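Local coordinates for protein aminotransferase (Psychrobacter arcticus 273-4, PDB 3IF2) that probably transfers amino groups between amino acids and keto acids, perhaps valine and pyruvate, using a bound pyridoxal 5'-phosphate cofactor, at residues V93-R98 with G249-N254; F272-I277 with D323-L328. One frame throughout, in Å; residues are numbered along the deposited sequence.

Contact 1. Residues V93-R98 with G249-N254; sequences VGFFNR and GMPFPN
F95 and F96, neighbours on helix 86-100, reach across to P251 and F252 in the loop that follows strand 242-245, and the contact they make is purely apolar. The CG corner of the P251 ring does most of the touching: it meets the rim of the F95 ring at CE1, 3.6 Å away, lying near the plane of that ring. The same CG is 4.0 Å from CE1 of F96, and here the two side chains run at about a right angle. P251 thus sits against the ends of two consecutive aromatic rings. F95 also meets F252, whose CE2 is 4.1 Å from F95 CE1. The F95 atom lies at the edge of the F252 ring, so the two rings are not stacked face to face.

In this fold, that of class I and II aminotransferases, the contact ties a helix from the early part of the chain to a loop between two parallel strands of the large mixed sheet. The loop turns tightly: the peptide bonds before P251 and P253 are both cis, and N254 N closes the turn on G249 O at 2.8 Å. F95 holds its CG anti to the backbone N (chi1 -179°), which extends the ring off the helix and brings CE1 against P251 CG. The F252 ring also packs on I286 of strand 285-288 and S329 of helix 324-351. Behind the first shell, H99 meets F95 edge-to-face, while the F96 ring meets that of F272.

Contact 2. Residues F272-I277 with D323-L328; sequences FSLSKI and DRIKQL. With PLP (pyridoxal-5'-phosphate), chain C.
This is a small, buried, apolar contact between the first turn of helix 324-351 and the loop leaving strand 268-273, the loop that carries the cofactor-binding lysine K276. I277 and I325 form its centre, their CD1 methyls 3.7 Å apart and their side chains crossing at about a right angle. I325 extends its CG1 branch anti to the backbone N (chi1 -162°), and so brings CD1 up to the loop. There L274 adds its CD2 methyl, 4.2 Å from I325 CD1.

The polar side chains at the strand end and in the loop, S273, S275 and K276, bind the cofactor instead. S273 OG donates to phosphate oxygen O2P of PLP at 2.5 Å, and S275 OG donates to O3P at 2.6 Å, so two serines grip different oxygens of one phosphate. S273 OG also accepts from S275 N in a nearly straight bond (3.1 Å, 166°), an ST turn that ties the first serine to the backbone of the second. An alanine in place of S273 would probably leave O2P without this donor and S275 N without its acceptor, letting the turn shift beside the phosphate. K276 bends at chi2 and chi4 and places NZ 2.7 Å from PLP O4A, a hydrogen bond; the aldehyde carbon C4A is 3.0 Å from NZ. Class I and II aminotransferases characteristically form the internal aldimine through such a lysine, but here the cofactor is modelled as the aldehyde. Y79 of the second subunit packs on S275 and K276 and hydrogen-bonds PLP through its OH.

Around the apolar centre, L274 touches F88 of helix 86-100 and A316 of helix 311-321, I325 packs on L319 and V320 of that second helix, and L328 packs on V48, L51 and F52 of helix 46-60.

The two contacts lie with their centres 8 Å apart, on the same side of the chain's centre, and are in series: contact 1 closes at N254 before contact 2 opens at F272. Both loops come from successive parallel strands of the large mixed sheet, 242-245 and 268-273, so helices 86-100 and 324-351 pack against the chain just beyond the C-terminal ends of two adjacent strands. R98 NH2 makes a salt bridge to D323 OD1 at 2.7 Å, joining helix 86-100 to the residue just before helix 324-351, and P253 CB lies 3.4 Å from K276 O. The apolar layer of contact 1 thereby adjoins the phosphate-binding loop, with the side chain of F252 about 10 Å from PLP.

Contact 1. Residues V93-R98 with G249-N254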
loop_
_atom_site.group_PDB
_atom_site.type_symbol
_atom_site.label_atom_id
_atom_site.label_comp_id
_atom_site.label_asym_id
_atom_site.label_seq_id
_atom_site.Cartn_x
_atom_site.Cartn_y
_atom_site.Cartn_z
ATOM N N VAL A 93 15.926 7.557 -13.361
ATOM C CA VAL A 93 16.058 7.756 -14.818
ATOM C C VAL A 93 17.526 7.992 -15.173
ATOM O O VAL A 93 18.093 7.272 -15.995
ATOM C CB VAL A 93 15.194 8.958 -15.330
ATOM C CG1 VAL A 93 15.584 9.372 -16.745
ATOM C CG2 VAL A 93 13.688 8.629 -15.241
ATOM N N GLY A 94 18.131 8.996 -14.534
ATOM C CA GLY A 94 19.549 9.317 -14.740
ATOM C C GLY A 94 20.463 8.125 -14.497
ATOM O O GLY A 94 21.301 7.788 -15.343
ATOM N N PHE A 95 20.259 7.475 -13.352
ATOM C CA PHE A 95 21.007 6.278 -12.911
ATOM C C PHE A 95 20.975 5.100 -13.909
ATOM O O PHE A 95 22.046 4.573 -14.273
ATOM C CB PHE A 95 20.474 5.832 -11.541
ATOM C CG PHE A 95 21.159 4.630 -10.965
ATOM C CD1 PHE A 95 20.677 3.347 -11.234
ATOM C CD2 PHE A 95 22.271 4.775 -10.138
ATOM C CE1 PHE A 95 21.305 2.229 -10.717
ATOM C CE2 PHE A 95 22.906 3.668 -9.605
ATOM C CZ PHE A 95 22.428 2.383 -9.906
ATOM N N PHE A 96 19.775 4.679 -14.334
ATOM C CA PHE A 96 19.664 3.599 -15.318
ATOM C C PHE A 96 20.246 3.981 -16.684
ATOM O O PHE A 96 20.896 3.139 -17.337
ATOM C CB PHE A 96 18.229 3.091 -15.461
ATOM C CG PHE A 96 17.725 2.346 -14.246
ATOM C CD1 PHE A 96 18.335 1.163 -13.840
ATOM C CD2 PHE A 96 16.621 2.800 -13.528
ATOM C CE1 PHE A 96 17.879 0.470 -12.721
ATOM C CE2 PHE A 96 16.160 2.099 -12.421
ATOM C CZ PHE A 96 16.784 0.932 -12.019
ATOM N N ASN A 97 20.024 5.225 -17.107
ATOM C CA ASN A 97 20.584 5.728 -18.380
ATOM C C ASN A 97 22.126 5.826 -18.363
ATOM O O ASN A 97 22.752 5.552 -19.373
ATOM C CB ASN A 97 19.939 7.076 -18.796
ATOM C CG ASN A 97 18.495 6.929 -19.270
ATOM O OD1 ASN A 97 18.071 5.869 -19.712
ATOM N ND2 ASN A 97 17.745 8.006 -19.199
ATOM N N ARG A 98 22.710 6.225 -17.223
ATOM C CA ARG A 98 24.183 6.252 -17.020
ATOM C C ARG A 98 24.779 4.865 -17.141
ATOM O O ARG A 98 25.780 4.676 -17.819
ATOM C CB ARG A 98 24.588 6.720 -15.595
ATOM C CG ARG A 98 24.595 8.206 -15.322
ATOM C CD ARG A 98 25.441 8.570 -14.061
ATOM N NE ARG A 98 24.996 8.018 -12.771
ATOM C CZ ARG A 98 23.963 8.465 -12.038
ATOM N NH1 ARG A 98 23.142 9.435 -12.476
ATOM N NH2 ARG A 98 23.706 7.894 -10.858
ATOM N N GLY A 249 18.588 -8.795 -7.031
ATOM C CA GLY A 249 19.465 -8.711 -8.181
ATOM C C GLY A 249 20.141 -7.405 -8.458
ATOM O O GLY A 249 20.262 -6.557 -7.584
HETATM N N MSE A 250 20.577 -7.264 -9.709
HETATM C CA MSE A 250 21.284 -6.073 -10.173
HETATM C C MSE A 250 20.307 -4.925 -10.411
HETATM O O MSE A 250 19.103 -5.176 -10.658
HETATM C CB MSE A 250 21.972 -6.342 -11.506
HETATM C CG MSE A 250 23.000 -7.435 -11.483
HETATM SE SE MSE A 250 23.143 -8.234 -13.214
HETATM C CE MSE A 250 21.313 -8.980 -13.331
ATOM N N PRO A 251 20.789 -3.668 -10.282
ATOM C CA PRO A 251 22.121 -3.200 -9.835
ATOM C C PRO A 251 22.251 -3.091 -8.291
ATOM O O PRO A 251 23.355 -2.931 -7.794
ATOM C CB PRO A 251 22.233 -1.813 -10.466
ATOM C CG PRO A 251 20.782 -1.356 -10.640
ATOM C CD PRO A 251 19.891 -2.543 -10.619
ATOM N N PHE A 252 21.130 -3.096 -7.571
ATOM C CA PHE A 252 21.085 -3.097 -6.105
ATOM C C PHE A 252 19.939 -4.008 -5.695
ATOM O O PHE A 252 18.906 -3.963 -6.322
ATOM C CB PHE A 252 20.892 -1.677 -5.508
ATOM C CG PHE A 252 19.748 -0.877 -6.118
ATOM C CD1 PHE A 252 18.438 -1.032 -5.671
ATOM C CD2 PHE A 252 19.999 0.057 -7.116
ATOM C CE1 PHE A 252 17.380 -0.306 -6.248
ATOM C CE2 PHE A 252 18.938 0.804 -7.689
ATOM C CZ PHE A 252 17.627 0.610 -7.250
ATOM N N PRO A 253 20.115 -4.848 -4.663
ATOM C CA PRO A 253 21.278 -5.045 -3.798
ATOM C C PRO A 253 22.413 -5.863 -4.412
ATOM O O PRO A 253 23.411 -6.061 -3.737
ATOM C CB PRO A 253 20.680 -5.746 -2.573
ATOM C CG PRO A 253 19.608 -6.587 -3.148
ATOM C CD PRO A 253 19.089 -5.862 -4.382
ATOM N N ASN A 254 22.250 -6.330 -5.654
ATOM C CA ASN A 254 23.281 -7.048 -6.425
ATOM C C ASN A 254 23.794 -8.263 -5.676
ATOM O O ASN A 254 24.996 -8.482 -5.609
ATOM C CB ASN A 254 24.417 -6.069 -6.786
ATOM C CG ASN A 254 25.401 -6.616 -7.863
ATOM O OD1 ASN A 254 25.002 -7.227 -8.866
ATOM N ND2 ASN A 254 26.692 -6.358 -7.652
#

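Contact 2. Residues F272-I277 with D323-L328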
loop_
_atom_site.group_PDB
_atom_site.type_symbol
_atom_site.label_atom_id
_atom_site.label_comp_id
_atom_site.label_asym_id
_atom_site.label_seq_id
_atom_site.Cartn_x
_atom_site.Cartn_y
_atom_site.Cartn_z
ATOM N N PHE A 272 12.158 -3.702 -9.090
ATOM C CA PHE A 272 13.234 -3.569 -8.106
ATOM C C PHE A 272 12.590 -3.237 -6.772
ATOM O O PHE A 272 11.385 -2.969 -6.689
ATOM C CB PHE A 272 14.230 -2.472 -8.466
ATOM C CG PHE A 272 14.753 -2.551 -9.865
ATOM C CD1 PHE A 272 14.022 -1.997 -10.916
ATOM C CD2 PHE A 272 15.990 -3.155 -10.137
ATOM C CE1 PHE A 272 14.497 -2.054 -12.218
ATOM C CE2 PHE A 272 16.483 -3.213 -11.439
ATOM C CZ PHE A 272 15.738 -2.656 -12.485
ATOM N N SER A 273 13.402 -3.266 -5.728
ATOM C CA SER A 273 12.951 -2.967 -4.375
ATOM C C SER A 273 14.096 -2.399 -3.545
ATOM O O SER A 273 15.266 -2.678 -3.837
ATOM C CB SER A 273 12.453 -4.246 -3.722
ATOM O OG SER A 273 11.902 -4.015 -2.453
ATOM N N LEU A 274 13.733 -1.586 -2.543
ATOM C CA LEU A 274 14.676 -1.065 -1.540
ATOM C C LEU A 274 14.703 -1.960 -0.285
ATOM O O LEU A 274 15.470 -1.702 0.645
ATOM C CB LEU A 274 14.329 0.376 -1.145
ATOM C CG LEU A 274 14.385 1.477 -2.203
ATOM C CD1 LEU A 274 14.110 2.860 -1.532
ATOM C CD2 LEU A 274 15.728 1.458 -2.905
ATOM N N SER A 275 13.894 -3.020 -0.260
ATOM C CA SER A 275 13.819 -3.913 0.907
ATOM C C SER A 275 15.112 -4.678 1.184
ATOM O O SER A 275 15.615 -4.685 2.314
ATOM C CB SER A 275 12.662 -4.903 0.747
ATOM O OG SER A 275 11.448 -4.210 0.633
ATOM N N LYS A 276 15.690 -5.233 0.135
ATOM C CA LYS A 276 16.866 -6.091 0.298
ATOM C C LYS A 276 18.208 -5.379 0.299
ATOM O O LYS A 276 19.236 -6.025 0.484
ATOM C CB LYS A 276 16.760 -7.286 -0.653
ATOM C CG LYS A 276 15.351 -8.000 -0.602
ATOM C CD LYS A 276 14.980 -8.604 0.775
ATOM C CE LYS A 276 13.517 -9.031 0.860
ATOM N NZ LYS A 276 13.064 -9.760 -0.346
ATOM N N ILE A 277 18.202 -4.050 0.117
ATOM C CA ILE A 277 19.394 -3.243 0.360
ATOM C C ILE A 277 19.433 -2.905 1.852
ATOM O O ILE A 277 20.445 -2.398 2.312
ATOM C CB ILE A 277 19.552 -1.949 -0.550
ATOM C CG1 ILE A 277 18.559 -0.819 -0.226
ATOM C CG2 ILE A 277 19.412 -2.325 -2.003
ATOM C CD1 ILE A 277 18.839 0.489 -0.993
ATOM N N ASP A 323 25.691 7.320 -7.054
ATOM C CA ASP A 323 26.035 5.889 -7.159
ATOM C C ASP A 323 26.453 5.174 -5.859
ATOM O O ASP A 323 26.871 4.016 -5.928
ATOM C CB ASP A 323 27.072 5.622 -8.282
ATOM C CG ASP A 323 26.520 5.866 -9.690
ATOM O OD1 ASP A 323 25.284 5.914 -9.892
ATOM O OD2 ASP A 323 27.349 5.993 -10.630
ATOM N N ARG A 324 26.294 5.793 -4.684
ATOM C CA ARG A 324 26.664 5.113 -3.431
ATOM C C ARG A 324 25.775 3.909 -3.153
ATOM O O ARG A 324 26.214 3.012 -2.447
ATOM C CB ARG A 324 26.729 6.048 -2.209
ATOM C CG ARG A 324 27.926 7.002 -2.220
ATOM C CD ARG A 324 28.048 7.790 -0.922
ATOM N NE ARG A 324 28.651 6.974 0.145
ATOM C CZ ARG A 324 28.906 7.384 1.399
ATOM N NH1 ARG A 324 28.579 8.624 1.822
ATOM N NH2 ARG A 324 29.482 6.525 2.258
ATOM N N ILE A 325 24.547 3.885 -3.705
ATOM C CA ILE A 325 23.642 2.722 -3.589
ATOM C C ILE A 325 24.299 1.467 -4.225
ATOM O O ILE A 325 24.223 0.375 -3.657
ATOM C CB ILE A 325 22.189 3.037 -4.143
ATOM C CG1 ILE A 325 21.168 2.016 -3.626
ATOM C CG2 ILE A 325 22.169 3.159 -5.658
ATOM C CD1 ILE A 325 19.711 2.291 -4.054
ATOM N N LYS A 326 24.984 1.663 -5.356
ATOM C CA LYS A 326 25.717 0.613 -6.065
ATOM C C LYS A 326 26.983 0.179 -5.287
ATOM O O LYS A 326 27.254 -1.024 -5.156
ATOM C CB LYS A 326 26.084 1.102 -7.476
ATOM C CG LYS A 326 26.462 0.013 -8.453
ATOM C CD LYS A 326 26.696 0.567 -9.877
ATOM C CE LYS A 326 26.803 -0.545 -10.938
ATOM N NZ LYS A 326 27.804 -1.589 -10.577
ATOM N N GLN A 327 27.732 1.148 -4.753
ATOM C CA GLN A 327 28.952 0.858 -3.972
ATOM C C GLN A 327 28.625 0.128 -2.680
ATOM O O GLN A 327 29.326 -0.819 -2.301
ATOM C CB GLN A 327 29.754 2.112 -3.661
ATOM C CG GLN A 327 30.213 2.869 -4.892
ATOM C CD GLN A 327 31.085 4.049 -4.529
ATOM O OE1 GLN A 327 32.253 3.865 -4.131
ATOM N NE2 GLN A 327 30.529 5.279 -4.656
ATOM N N LEU A 328 27.555 0.558 -2.027
ATOM C CA LEU A 328 27.037 -0.105 -0.844
ATOM C C LEU A 328 26.685 -1.597 -1.147
ATOM O O LEU A 328 27.003 -2.496 -0.372
ATOM C CB LEU A 328 25.779 0.626 -0.386
ATOM C CG LEU A 328 25.051 0.156 0.854
ATOM C CD1 LEU A 328 25.983 0.416 2.032
ATOM C CD2 LEU A 328 23.714 0.872 1.011
HETATM N N1 PLP C . 10.638 -10.673 -4.635
HETATM C C2 PLP C . 11.275 -11.707 -3.983
HETATM C C2A PLP C . 11.991 -12.719 -4.819
HETATM C C3 PLP C . 11.247 -11.771 -2.571
HETATM O O3 PLP C . 11.869 -12.778 -1.882
HETATM C C4 PLP C . 10.542 -10.788 -1.836
HETATM C C4A PLP C . 10.314 -11.058 -0.353
HETATM O O4A PLP C . 10.531 -10.194 0.505
HETATM C C5 PLP C . 9.885 -9.727 -2.543
HETATM C C6 PLP C . 9.959 -9.704 -3.948
HETATM C C5A PLP C . 9.056 -8.629 -1.847
HETATM O O4P PLP C . 9.817 -7.514 -1.433
HETATM P P PLP C . 9.102 -6.149 -0.984
HETATM O O1P PLP C . 7.598 -6.032 -1.030
HETATM O O2P PLP C . 9.693 -5.181 -1.953
HETATM O O3P PLP C . 9.545 -5.926 0.408
#